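Local coordinates for protein toluene, o-xylene monooxygenase oxygenase subunit (PDB 2INC) that serves as a subunit of the oxygenase component of toluene/o-xylene monooxygenase, which probably hydroxylates aromatic hydrocarbons using molecular oxygen, at residues Ser9-Ala12 and Gly13-Arg16; Arg17-Glu20 and Tyr21-Val24. All blocks are in the same frame, centred on the assembly; numbering follows the deposited sequence.

Contact 1: residues Ser9-Ala12 and Gly13-Arg16; sequences SHLA and GNRR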
loop_
_atom_site.group_PDB
_atom_site.type_symbol
_atom_site.label_atom_id
_atom_site.label_comp_id
_atom_site.label_asym_id
_atom_site.label_seq_id
_atom_site.Cartn_x
_atom_site.Cartn_y
_atom_site.Cartn_z
ATOM N N SER B 9 12.646 -4.220 -25.545
ATOM C CA SER B 9 13.086 -4.608 -26.920
ATOM C C SER B 9 12.911 -6.107 -27.258
ATOM O O SER B 9 12.521 -6.425 -28.374
ATOM C CB SER B 9 14.496 -4.117 -27.217
ATOM O OG SER B 9 15.375 -4.529 -26.170
ATOM N N HIS B 10 13.120 -7.013 -26.295
ATOM C CA HIS B 10 12.994 -8.443 -26.561
ATOM C C HIS B 10 11.553 -8.921 -26.683
ATOM O O HIS B 10 11.315 -10.046 -27.141
ATOM C CB HIS B 10 13.779 -9.318 -25.538
ATOM C CG HIS B 10 13.244 -9.257 -24.135
ATOM N ND1 HIS B 10 12.474 -10.260 -23.577
ATOM C CD2 HIS B 10 13.402 -8.322 -23.166
ATOM C CE1 HIS B 10 12.139 -9.921 -22.340
ATOM N NE2 HIS B 10 12.703 -8.758 -22.059
ATOM N N LEU B 11 10.601 -8.081 -26.276
ATOM C CA LEU B 11 9.178 -8.380 -26.395
ATOM C C LEU B 11 8.486 -7.532 -27.456
ATOM O O LEU B 11 7.276 -7.663 -27.668
ATOM C CB LEU B 11 8.459 -8.149 -25.058
ATOM C CG LEU B 11 8.991 -8.936 -23.854
ATOM C CD1 LEU B 11 8.334 -8.459 -22.608
ATOM C CD2 LEU B 11 8.757 -10.420 -24.056
ATOM N N ALA B 12 9.227 -6.636 -28.089
ATOM C CA ALA B 12 8.608 -5.723 -29.052
ATOM C C ALA B 12 8.071 -6.551 -30.226
ATOM O O ALA B 12 8.759 -7.440 -30.707
ATOM C CB ALA B 12 9.619 -4.654 -29.514
ATOM N N GLY B 13 6.845 -6.289 -30.668
ATOM C CA GLY B 13 6.178 -7.206 -31.621
ATOM C C GLY B 13 5.701 -8.505 -30.947
ATOM O O GLY B 13 6.174 -9.603 -31.267
ATOM N N ASN B 14 4.755 -8.360 -30.012
ATOM C CA ASN B 14 4.075 -9.473 -29.329
ATOM C C ASN B 14 2.554 -9.429 -29.579
ATOM O O ASN B 14 1.780 -10.180 -28.950
ATOM C CB ASN B 14 4.342 -9.408 -27.809
ATOM C CG ASN B 14 5.433 -10.365 -27.352
ATOM O OD1 ASN B 14 6.325 -10.747 -28.128
ATOM N ND2 ASN B 14 5.365 -10.766 -26.076
ATOM N N ARG B 15 2.142 -8.546 -30.500
ATOM C CA ARG B 15 0.728 -8.159 -30.710
ATOM C C ARG B 15 0.085 -7.596 -29.429
ATOM O O ARG B 15 0.166 -6.381 -29.174
ATOM C CB ARG B 15 -0.102 -9.307 -31.317
ATOM C CG ARG B 15 -1.028 -8.851 -32.435
ATOM C CD ARG B 15 -0.222 -8.487 -33.691
ATOM N NE ARG B 15 0.367 -9.684 -34.295
ATOM C CZ ARG B 15 -0.277 -10.506 -35.124
ATOM N NH1 ARG B 15 -1.540 -10.251 -35.467
ATOM N NH2 ARG B 15 0.340 -11.582 -35.619
ATOM N N ARG B 16 -0.520 -8.477 -28.620
ATOM C CA ARG B 16 -1.026 -8.120 -27.273
ATOM C C ARG B 16 0.112 -7.669 -26.344
ATOM O O ARG B 16 1.173 -8.323 -26.270
ATOM C CB ARG B 16 -1.822 -9.272 -26.631
ATOM C CG ARG B 16 -1.177 -10.648 -26.803
ATOM C CD ARG B 16 -1.326 -11.517 -25.556
ATOM N NE ARG B 16 -0.137 -12.363 -25.385
ATOM C CZ ARG B 16 0.782 -12.223 -24.423
ATOM N NH1 ARG B 16 0.661 -11.281 -23.485
ATOM N NH2 ARG B 16 1.825 -13.051 -24.388
#
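Leu11 and Asn14 face each other across a sharp bend in the loop that precedes helix 20-25. The side chain of Asn14 leaves its backbone pointing back at the residues just passed, which brings its CB to 3.4 Å from Leu11 O. Asn14 CG sits 3.3 Å from the same Leu11 O, and the two side chains cross obliquely.

Leu11 also packs on its own neighbour. With its CG anti to its own carbonyl carbon (chi1 -57°), Leu11 sets that CG 3.6 Å above one face of the adjacent His10 ring, offset toward the rim. Trp8 meets the same imidazole with its ring plane nearly parallel, and a side chain of another protein chain also stacks on it.

Backbone polar contacts are thin. Ala12 N makes a weak hydrogen bond to Ser9 O at 3.3 Å, closing a small turn. Gly13 N lies 3.3 Å from Leu11 O, but the angle is too poor for a bond. Gly13 turns the chain with a positive phi (74°), and a beta carbon at that position would run into Ala12 O.

With no clear hydrogen bond between Ser9-Ala12 and Gly13-Arg16, the bend appears to owe its shape mainly to Gly13 and to the packing of buried Leu11.

Contact 2: residues Arg17-Glu20 and Tyr21-Val24; sequences RPSE and YEVV
Ser19 and Glu22 grip each other through both backbone and side chain at the start of helix 20-25. Glu22 N donates to Ser19 OG over 3.0 Å, nearly straight at 171°. In return Ser19 N donates to Glu22 OE1 at 3.3 Å and 163°, and OE1 receives it on its anti lone pair, the one away from OE2. Ser19 OG sits between its own backbone N and carbonyl carbon (chi1 65°), a setting that turns the hydroxyl to the first turn; it also lies at the edge of the Tyr21 ring, near its plane. The 3.4 Å approach of Ser19 OG to Glu22 OE1 is weak, and its proton has a rival acceptor.

Regular backbone bonds take over from there: Val23 N reaches Ser19 O at 3.0 Å, and Val24 N reaches Glu20 O, also at 3.0 Å. Pro18 O, by contrast, is buried without any partner in the model. On the apolar side, Pro18 CB rests 4.2 Å from Val23 CG2.

The remaining polar ends find partners elsewhere in the chain. Glu20 OE1 forms a salt bridge with Arg77, Tyr21 OH accepts from Asp70 N, and Glu22 OE2 pairs with Arg16. The Glu22 carboxylate is thus divided between a peptide N-H and a guanidinium, and its charge would probably be stabilised further by the nearby helix start. With an alanine here, Ser19 N would probably be left without its acceptor and Arg16 without its carboxylate mate.

The reciprocal bonds of Ser19, at the N-cap, and Glu22, three residues on, make a classic capping box.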
loop_
_atom_site.group_PDB
_atom_site.type_symbol
_atom_site.label_atom_id
_atom_site.label_comp_id
_atom_site.label_asym_id
_atom_site.label_seq_id
_atom_site.Cartn_x
_atom_site.Cartn_y
_atom_site.Cartn_z
ATOM N N ARG B 17 -0.133 -6.517 -25.703
ATOM C CA ARG B 17 0.694 -5.876 -24.678
ATOM C C ARG B 17 1.159 -6.897 -23.615
ATOM O O ARG B 17 0.338 -7.661 -23.108
ATOM C CB ARG B 17 -0.143 -4.755 -24.037
ATOM C CG ARG B 17 0.400 -4.148 -22.755
ATOM C CD ARG B 17 -0.714 -3.901 -21.686
ATOM N NE ARG B 17 -1.246 -5.150 -21.116
ATOM C CZ ARG B 17 -0.873 -5.703 -19.956
ATOM N NH1 ARG B 17 0.054 -5.132 -19.181
ATOM N NH2 ARG B 17 -1.434 -6.845 -19.570
ATOM N N PRO B 18 2.485 -6.965 -23.342
ATOM C CA PRO B 18 3.003 -7.912 -22.340
ATOM C C PRO B 18 2.398 -7.825 -20.941
ATOM O O PRO B 18 2.182 -6.767 -20.411
ATOM C CB PRO B 18 4.515 -7.623 -22.327
ATOM C CG PRO B 18 4.773 -7.141 -23.742
ATOM C CD PRO B 18 3.584 -6.264 -24.037
ATOM N N SER B 19 2.151 -8.979 -20.349
ATOM C CA SER B 19 1.682 -9.084 -18.981
ATOM C C SER B 19 2.812 -8.738 -18.013
ATOM O O SER B 19 3.945 -8.800 -18.376
ATOM C CB SER B 19 1.273 -10.518 -18.744
ATOM O OG SER B 19 2.415 -11.367 -18.842
ATOM N N GLU B 20 2.469 -8.434 -16.775
ATOM C CA GLU B 20 3.435 -8.256 -15.697
ATOM C C GLU B 20 4.355 -9.485 -15.654
ATOM O O GLU B 20 5.566 -9.316 -15.552
ATOM C CB GLU B 20 2.705 -8.085 -14.361
ATOM C CG GLU B 20 3.608 -8.225 -13.086
ATOM C CD GLU B 20 2.788 -8.248 -11.794
ATOM O OE1 GLU B 20 1.604 -8.696 -11.825
ATOM O OE2 GLU B 20 3.320 -7.860 -10.735
ATOM N N TYR B 21 3.780 -10.695 -15.810
ATOM C CA TYR B 21 4.555 -11.934 -15.804
ATOM C C TYR B 21 5.675 -11.863 -16.848
ATOM O O TYR B 21 6.836 -12.168 -16.549
ATOM C CB TYR B 21 3.694 -13.195 -15.949
ATOM C CG TYR B 21 4.488 -14.459 -16.178
ATOM C CD1 TYR B 21 5.214 -15.055 -15.139
ATOM C CD2 TYR B 21 4.534 -15.051 -17.447
ATOM C CE1 TYR B 21 5.928 -16.216 -15.362
ATOM C CE2 TYR B 21 5.240 -16.198 -17.680
ATOM C CZ TYR B 21 5.971 -16.765 -16.656
ATOM O OH TYR B 21 6.671 -17.911 -16.901
ATOM N N GLU B 22 5.324 -11.542 -18.094
ATOM C CA GLU B 22 6.349 -11.432 -19.125
ATOM C C GLU B 22 7.361 -10.325 -18.864
ATOM O O GLU B 22 8.576 -10.520 -19.067
ATOM C CB GLU B 22 5.702 -11.269 -20.491
ATOM C CG GLU B 22 5.022 -12.553 -20.939
ATOM C CD GLU B 22 4.173 -12.345 -22.180
ATOM O OE1 GLU B 22 3.248 -11.475 -22.153
ATOM O OE2 GLU B 22 4.435 -13.070 -23.172
ATOM N N VAL B 23 6.885 -9.182 -18.386
ATOM C CA VAL B 23 7.767 -8.046 -18.129
ATOM C C VAL B 23 8.865 -8.382 -17.124
ATOM O O VAL B 23 9.999 -7.959 -17.305
ATOM C CB VAL B 23 6.975 -6.829 -17.597
ATOM C CG1 VAL B 23 7.914 -5.735 -17.003
ATOM C CG2 VAL B 23 6.096 -6.272 -18.729
ATOM N N VAL B 24 8.529 -9.121 -16.071
ATOM C CA VAL B 24 9.517 -9.327 -14.977
ATOM C C VAL B 24 10.204 -10.676 -14.970
ATOM O O VAL B 24 11.090 -10.895 -14.110
ATOM C CB VAL B 24 8.873 -9.112 -13.588
ATOM C CG1 VAL B 24 8.159 -7.740 -13.514
ATOM C CG2 VAL B 24 7.824 -10.217 -13.301
#

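Overall arrangement
From the N terminus the chain runs first through contact 1, the bend of residues 9-16, and then directly into contact 2, where residues 17-24 pass from loop into helix 20-25. Each closes only a tight local turn; they follow in series, neither enclosing nor crossing the other, with centres about 10 Å apart. The bend folds back on the helix start: besides the Arg16-Glu22 salt bridge, Leu11 CD1 packs on Pro18 CB at 3.9 Å, bringing the buried leucine against the residue just before the N-cap. Together they fasten the N-terminal loop to the first short helix, well away from the chain's centre, while another protein chain reaches parts of both.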